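Local coordinates for protein 6-phosphogluconate dehydratase (Shewanella oneidensis, PDB 2GP4) that probably dehydrates 6-phosphogluconate to 2-keto-3-deoxy-6-phosphogluconate in the Entner-Doudoroff pathway, and is seen here in an apo form lacking its iron-sulfur cluster, at residues K495-G498 and M504-L507; A525-G530 and D562-D567; P547-I550 and L554-K557. All blocks are in the same frame, centred on the assembly; numbering follows the deposited sequence.

How the interactions relate
All three contacts lie in the C-terminal, mainly beta-sheet part of the chain and are largely buried, although interaction 3 has the exposed Pro547 at its border. Interaction 2 is the purely apolar one, joining two strands of the mixed sheet through their side chains. Interaction 1 brings together the loops before and after helix 499-502, and interaction 3 folds one loop back on itself; in both, backbone carbonyls and water share the work with methyl groups. Asp529, just past the end of strand 524-528, ties the set together: OD1 takes a probable hydrogen bond from Gln497 N in interaction 1, while OD2 takes probable ones from Gly496 N and, in interaction 3, from Ala549 N.

Interaction 1 (K495-G498 and M504-L507); sequences KGQG and MPEL
Gln497 and Leu507 meet where the loop after strand 490-494 is approached by the loop that leaves helix 499-502, and the glutamine shows how one side chain can serve apolar and polar neighbours in turn. Its CB lies 4.0 Å from Leu507 CD1. CG sits beside the backbone N (chi1 -56°) and closes to 3.8 Å from the same methyl. A bend at chi2 then swings the amide across to the other branch of the leucine, where OE1 approaches Leu507 CD2 at 3.4 Å. This is a van der Waals contact; the polar partner of OE1 is Asn502, whose ND2 hydrogen-bonds to it. On the other arm of the amide, NE2 donates to Lys495 O at 3.0 Å with an N-H...O angle of 155°, and that acceptor lies close to the amide plane. Two bonds thus fix the rotation of the amide. With an alanine here, Lys495 O and Asn502 ND2 would probably lose this partner, and a gap would be likely to open beside the Leu507 methyls. The backbone of Gln497 takes part as well: its O receives a CA-H...O contact from Met504 CA at 3.3 Å, with Met504 CG packed nearby. Met504, present as selenomethionine, also gives a weak bond from its N to Gly498 O at 3.2 Å. A water donates to Gln497 O; its link to Pro505 O is modelled too short to be trusted. Gly498 is the N-cap residue of helix 499-502, so the two segments bracket that short helix. Both belong to the connection between the neighbouring parallel strands 490-494 and 524-528, and the arrangement belongs to the start of a beta-alpha-beta crossover, just beyond the C-terminal end of its leading strand.

Interaction 2 (A525-G530 and D562-D567); sequences ALMTDG and DLIRVD
No ring or other flat group lies between Ala525 and Met527 on one strand and Val566 and Ile564 on the other: the meeting is one of methyls. The planar guanidinium of Arg565 belongs to the opposite face of its strand, where it forms salt bridges with Glu465 and Glu572. Ala525 CB faces Val566 CG1 at 3.4 Å, a tight approach for two methyl carbons. The valine has CG1 between its backbone N and carbonyl carbon (chi1 52°), and this branch is the one presented to the alanine. Met527, a selenomethionine in this crystal, has CG anti to its backbone N (chi1 -166°) and runs extended toward Ile564. The modelled position of its terminal methyl CE is doubtful, since it lies too close to Ile564 CG2.

Strands 524-528 and 563-567 are not sheet neighbours; 490-494 and 463-471 stand between them. That their inward side chains nevertheless touch, with Ala525 CA and Val566 CA 7.4 Å apart, is consistent with a strongly curled sheet, the contact crossing its concave interior much as in a barrel-like domain. Val491 packs against both Met527 and Ile564 there, Leu573 of strand 572-575 touches the methionine, and Val464 touches Val566. Where strand 524-528 ends, Thr528 OG1 accepts from Gly530 N at 3.0 Å in an ST turn, and the same oxygen is also hydrogen-bonded to Val494 O.

Interaction 3 (P547-I550 and L554-K557); sequences PEAI and LIAK
A connection between two strands of the C-terminal sheet, 541-546 and 563-567, folds back here so that Ala549 rests against Ile555 and Ala556 of the helix-like turn 554-557. The methyl groups do most of the touching. Ile555 CG2 comes up to the backbone of Ala549, lying 3.6 Å from Ala549 N, and reaches the methyl as well, at 4.0 Å from Ala549 CB. With CG1 anti to its own backbone N (chi1 -175°), the isoleucine brings the CG2 branch, not the longer arm, to this surface. Ala556 approaches from the next position along: its CB is 3.5 Å from Ala549 O and 4.1 Å from Ala549 CB, so the two small residues let the backbones come close.

The turn at 554-557 has helical backbone angles and is closed by a bond from Lys557 N to Leu554 O at 3.1 Å. Its leading end is joined to the other segment by a water, which donates to Pro547 O at 2.8 Å and accepts from Ile555 N at 3.1 Å. Pro547, preceded by a cis peptide, marks the exit from strand 541-546. Beyond it Glu548 turns its side chain to the start of helix 499-502, where OE1 accepts from Lys500 N and OE2, weakly, from Ala501 N.

Interaction 1 (K495-G498 and M504-L507)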
loop_
_atom_site.group_PDB
_atom_site.type_symbol
_atom_site.label_atom_id
_atom_site.label_comp_id
_atom_site.label_asym_id
_atom_site.label_seq_id
_atom_site.Cartn_x
_atom_site.Cartn_y
_atom_site.Cartn_z
ATOM N N LYS A 495 12.234 -15.869 11.466
ATOM C CA LYS A 495 11.130 -15.684 12.388
ATOM C C LYS A 495 11.394 -14.534 13.361
ATOM O O LYS A 495 12.490 -13.958 13.370
ATOM C CB LYS A 495 10.816 -16.995 13.117
ATOM C CG LYS A 495 11.989 -17.595 13.875
ATOM C CD LYS A 495 11.541 -18.779 14.695
ATOM C CE LYS A 495 12.671 -19.289 15.570
ATOM N NZ LYS A 495 12.261 -20.538 16.266
ATOM N N GLY A 496 10.372 -14.197 14.148
ATOM C CA GLY A 496 10.432 -13.083 15.097
ATOM C C GLY A 496 10.499 -11.735 14.406
ATOM O O GLY A 496 11.125 -10.798 14.908
ATOM N N GLN A 497 9.850 -11.637 13.249
ATOM C CA GLN A 497 9.929 -10.435 12.424
ATOM C C GLN A 497 8.554 -9.817 12.175
ATOM O O GLN A 497 8.422 -8.878 11.393
ATOM C CB GLN A 497 10.636 -10.733 11.087
ATOM C CG GLN A 497 12.045 -11.335 11.193
ATOM C CD GLN A 497 13.002 -10.526 12.063
ATOM O OE1 GLN A 497 13.119 -9.303 11.927
ATOM N NE2 GLN A 497 13.703 -11.218 12.962
ATOM N N GLY A 498 7.538 -10.346 12.848
ATOM C CA GLY A 498 6.181 -9.844 12.705
ATOM C C GLY A 498 5.945 -8.546 13.458
ATOM O O GLY A 498 6.833 -8.070 14.176
HETATM N N MSE A 504 7.731 -5.237 12.973
HETATM C CA MSE A 504 7.822 -5.610 11.556
HETATM C C MSE A 504 8.704 -4.675 10.706
HETATM O O MSE A 504 8.202 -3.967 9.836
HETATM C CB MSE A 504 6.410 -5.754 10.959
HETATM C CG MSE A 504 6.295 -6.682 9.755
HETATM SE SE MSE A 504 4.527 -6.542 8.911
HETATM C CE MSE A 504 4.500 -4.604 8.715
ATOM N N PRO A 505 10.027 -4.664 10.954
ATOM C CA PRO A 505 10.873 -3.835 10.099
ATOM C C PRO A 505 11.059 -4.457 8.711
ATOM O O PRO A 505 11.066 -5.681 8.581
ATOM C CB PRO A 505 12.209 -3.818 10.850
ATOM C CG PRO A 505 12.237 -5.112 11.592
ATOM C CD PRO A 505 10.813 -5.380 11.980
ATOM N N GLU A 506 11.192 -3.618 7.689
ATOM C CA GLU A 506 11.541 -4.070 6.340
ATOM C C GLU A 506 12.912 -4.710 6.389
ATOM O O GLU A 506 13.863 -4.113 6.890
ATOM C CB GLU A 506 11.564 -2.896 5.356
ATOM C CG GLU A 506 10.183 -2.365 4.973
ATOM C CD GLU A 506 10.255 -1.196 4.017
ATOM O OE1 GLU A 506 11.377 -0.857 3.573
ATOM O OE2 GLU A 506 9.192 -0.611 3.712
ATOM N N LEU A 507 13.003 -5.938 5.897
ATOM C CA LEU A 507 14.250 -6.681 5.969
ATOM C C LEU A 507 14.964 -6.621 4.624
ATOM O O LEU A 507 14.561 -7.273 3.678
ATOM C CB LEU A 507 13.990 -8.124 6.410
ATOM C CG LEU A 507 13.199 -8.327 7.710
ATOM C CD1 LEU A 507 12.640 -9.736 7.766
ATOM C CD2 LEU A 507 14.041 -8.012 8.950
HETATM O O HOH W 1 9.707 -7.559 9.268
#

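Interaction 2 (A525-G530 and D562-D567)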
loop_
_atom_site.group_PDB
_atom_site.type_symbol
_atom_site.label_atom_id
_atom_site.label_comp_id
_atom_site.label_asym_id
_atom_site.label_seq_id
_atom_site.Cartn_x
_atom_site.Cartn_y
_atom_site.Cartn_z
ATOM N N ALA A 525 14.052 -20.549 -1.299
ATOM C CA ALA A 525 12.893 -19.710 -1.006
ATOM C C ALA A 525 13.006 -19.066 0.364
ATOM O O ALA A 525 13.751 -19.540 1.226
ATOM C CB ALA A 525 11.609 -20.506 -1.112
ATOM N N LEU A 526 12.275 -17.967 0.537
ATOM C CA LEU A 526 12.187 -17.259 1.801
ATOM C C LEU A 526 10.832 -17.484 2.437
ATOM O O LEU A 526 9.817 -17.514 1.752
ATOM C CB LEU A 526 12.356 -15.755 1.598
ATOM C CG LEU A 526 13.718 -15.071 1.673
ATOM C CD1 LEU A 526 14.548 -15.593 2.845
ATOM C CD2 LEU A 526 14.453 -15.208 0.370
HETATM N N MSE A 527 10.830 -17.628 3.757
HETATM C CA MSE A 527 9.603 -17.627 4.527
HETATM C C MSE A 527 9.810 -16.796 5.785
HETATM O O MSE A 527 10.704 -17.074 6.580
HETATM C CB MSE A 527 9.172 -19.049 4.879
HETATM C CG MSE A 527 7.741 -19.136 5.394
HETATM SE SE MSE A 527 7.294 -20.941 5.962
HETATM C CE MSE A 527 7.940 -21.841 4.371
ATOM N N THR A 528 8.990 -15.763 5.950
ATOM C CA THR A 528 9.084 -14.911 7.132
ATOM C C THR A 528 7.716 -14.441 7.616
ATOM O O THR A 528 6.772 -14.315 6.828
ATOM C CB THR A 528 10.049 -13.700 6.910
ATOM O OG1 THR A 528 10.243 -13.000 8.145
ATOM C CG2 THR A 528 9.514 -12.736 5.843
ATOM N N ASP A 529 7.615 -14.208 8.920
ATOM C CA ASP A 529 6.422 -13.587 9.496
ATOM C C ASP A 529 6.501 -12.072 9.361
ATOM O O ASP A 529 5.567 -11.348 9.726
ATOM C CB ASP A 529 6.203 -14.014 10.954
ATOM C CG ASP A 529 7.470 -13.955 11.800
ATOM O OD1 ASP A 529 8.470 -13.320 11.390
ATOM O OD2 ASP A 529 7.451 -14.548 12.903
ATOM N N GLY A 530 7.623 -11.611 8.815
ATOM C CA GLY A 530 7.840 -10.206 8.526
ATOM C C GLY A 530 7.698 -9.875 7.052
ATOM O O GLY A 530 6.870 -10.455 6.352
ATOM N N ASP A 562 13.685 -29.797 8.433
ATOM C CA ASP A 562 12.274 -29.994 8.087
ATOM C C ASP A 562 12.021 -29.600 6.642
ATOM O O ASP A 562 12.527 -28.578 6.181
ATOM C CB ASP A 562 11.368 -29.144 8.979
ATOM C CG ASP A 562 11.444 -29.522 10.445
ATOM O OD1 ASP A 562 12.065 -30.552 10.784
ATOM O OD2 ASP A 562 10.871 -28.775 11.265
ATOM N N LEU A 563 11.244 -30.408 5.928
ATOM C CA LEU A 563 10.852 -30.057 4.567
ATOM C C LEU A 563 9.734 -29.025 4.585
ATOM O O LEU A 563 8.727 -29.190 5.280
ATOM C CB LEU A 563 10.415 -31.288 3.768
ATOM C CG LEU A 563 11.423 -32.211 3.059
ATOM C CD1 LEU A 563 12.619 -31.459 2.455
ATOM C CD2 LEU A 563 11.900 -33.313 3.981
ATOM N N ILE A 564 9.929 -27.957 3.820
ATOM C CA ILE A 564 8.917 -26.929 3.625
ATOM C C ILE A 564 8.622 -26.791 2.142
ATOM O O ILE A 564 9.536 -26.627 1.332
ATOM C CB ILE A 564 9.387 -25.578 4.165
ATOM C CG1 ILE A 564 9.142 -25.502 5.668
ATOM C CG2 ILE A 564 8.690 -24.431 3.441
ATOM C CD1 ILE A 564 10.027 -24.500 6.376
ATOM N N ARG A 565 7.342 -26.862 1.795
ATOM C CA ARG A 565 6.919 -26.709 0.415
ATOM C C ARG A 565 6.311 -25.326 0.238
ATOM O O ARG A 565 5.282 -25.020 0.839
ATOM C CB ARG A 565 5.910 -27.803 0.031
ATOM C CG ARG A 565 5.463 -27.779 -1.434
ATOM C CD ARG A 565 4.330 -28.770 -1.728
ATOM N NE ARG A 565 4.727 -30.162 -1.502
ATOM C CZ ARG A 565 4.081 -31.027 -0.719
ATOM N NH1 ARG A 565 2.970 -30.677 -0.079
ATOM N NH2 ARG A 565 4.542 -32.265 -0.589
ATOM N N VAL A 566 6.970 -24.485 -0.554
ATOM C CA VAL A 566 6.355 -23.244 -1.029
ATOM C C VAL A 566 5.906 -23.441 -2.476
ATOM O O VAL A 566 6.718 -23.501 -3.397
ATOM C CB VAL A 566 7.260 -21.976 -0.826
ATOM C CG1 VAL A 566 8.647 -22.181 -1.389
ATOM C CG2 VAL A 566 6.610 -20.732 -1.425
ATOM N N ASP A 567 4.602 -23.589 -2.651
ATOM C CA ASP A 567 4.014 -23.816 -3.959
ATOM C C ASP A 567 3.146 -22.618 -4.337
ATOM O O ASP A 567 2.012 -22.486 -3.875
ATOM C CB ASP A 567 3.192 -25.111 -3.943
ATOM C CG ASP A 567 2.859 -25.617 -5.336
ATOM O OD1 ASP A 567 2.423 -24.815 -6.194
ATOM O OD2 ASP A 567 3.021 -26.837 -5.568
#

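Interaction 3 (P547-I550 and L554-K557)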
loop_
_atom_site.group_PDB
_atom_site.type_symbol
_atom_site.label_atom_id
_atom_site.label_comp_id
_atom_site.label_asym_id
_atom_site.label_seq_id
_atom_site.Cartn_x
_atom_site.Cartn_y
_atom_site.Cartn_z
ATOM N N PRO A 547 -0.281 -17.167 11.831
ATOM C CA PRO A 547 0.227 -16.402 12.988
ATOM C C PRO A 547 1.751 -16.291 13.016
ATOM O O PRO A 547 2.445 -17.230 12.618
ATOM C CB PRO A 547 -0.267 -17.217 14.195
ATOM C CG PRO A 547 -1.385 -18.050 13.676
ATOM C CD PRO A 547 -0.973 -18.392 12.269
ATOM N N GLU A 548 2.261 -15.146 13.464
ATOM C CA GLU A 548 3.704 -14.949 13.598
ATOM C C GLU A 548 4.283 -15.860 14.684
ATOM O O GLU A 548 3.529 -16.508 15.421
ATOM C CB GLU A 548 4.063 -13.470 13.832
ATOM C CG GLU A 548 3.615 -12.844 15.148
ATOM C CD GLU A 548 4.167 -11.426 15.321
ATOM O OE1 GLU A 548 3.419 -10.449 15.083
ATOM O OE2 GLU A 548 5.358 -11.280 15.680
ATOM N N ALA A 549 5.613 -15.926 14.759
ATOM C CA ALA A 549 6.290 -16.844 15.681
ATOM C C ALA A 549 5.832 -16.663 17.132
ATOM O O ALA A 549 5.385 -17.624 17.761
ATOM C CB ALA A 549 7.809 -16.723 15.559
ATOM N N ILE A 550 5.906 -15.436 17.642
ATOM C CA ILE A 550 5.534 -15.162 19.038
ATOM C C ILE A 550 4.020 -15.192 19.308
ATOM O O ILE A 550 3.593 -15.114 20.462
ATOM C CB ILE A 550 6.161 -13.844 19.585
ATOM C CG1 ILE A 550 5.570 -12.611 18.893
ATOM C CG2 ILE A 550 7.699 -13.890 19.495
ATOM C CD1 ILE A 550 5.697 -11.352 19.719
ATOM N N LEU A 554 2.928 -21.926 13.624
ATOM C CA LEU A 554 3.712 -23.118 13.332
ATOM C C LEU A 554 5.154 -22.817 12.897
ATOM O O LEU A 554 6.031 -23.676 13.007
ATOM C CB LEU A 554 2.990 -23.983 12.287
ATOM C CG LEU A 554 3.258 -25.490 12.336
ATOM C CD1 LEU A 554 2.755 -26.093 13.652
ATOM C CD2 LEU A 554 2.635 -26.201 11.141
ATOM N N ILE A 555 5.397 -21.600 12.420
ATOM C CA ILE A 555 6.759 -21.144 12.099
ATOM C C ILE A 555 7.721 -21.232 13.302
ATOM O O ILE A 555 8.920 -21.444 13.127
ATOM C CB ILE A 555 6.758 -19.708 11.497
ATOM C CG1 ILE A 555 8.173 -19.301 11.068
ATOM C CG2 ILE A 555 6.143 -18.708 12.475
ATOM C CD1 ILE A 555 8.267 -17.975 10.351
ATOM N N ALA A 556 7.184 -21.078 14.512
ATOM C CA ALA A 556 7.979 -21.123 15.741
ATOM C C ALA A 556 8.510 -22.521 16.063
ATOM O O ALA A 556 9.525 -22.659 16.748
ATOM C CB ALA A 556 7.168 -20.575 16.925
ATOM N N LYS A 557 7.827 -23.548 15.566
ATOM C CA LYS A 557 8.216 -24.941 15.821
ATOM C C LYS A 557 9.124 -25.545 14.750
ATOM O O LYS A 557 9.741 -26.595 14.979
ATOM C CB LYS A 557 6.981 -25.821 16.032
ATOM C CG LYS A 557 6.362 -25.678 17.420
ATOM C CD LYS A 557 5.224 -26.656 17.632
ATOM C CE LYS A 557 4.631 -26.506 19.025
ATOM N NZ LYS A 557 3.600 -27.546 19.288
HETATM O O HOH W 2 3.294 -19.634 11.391
#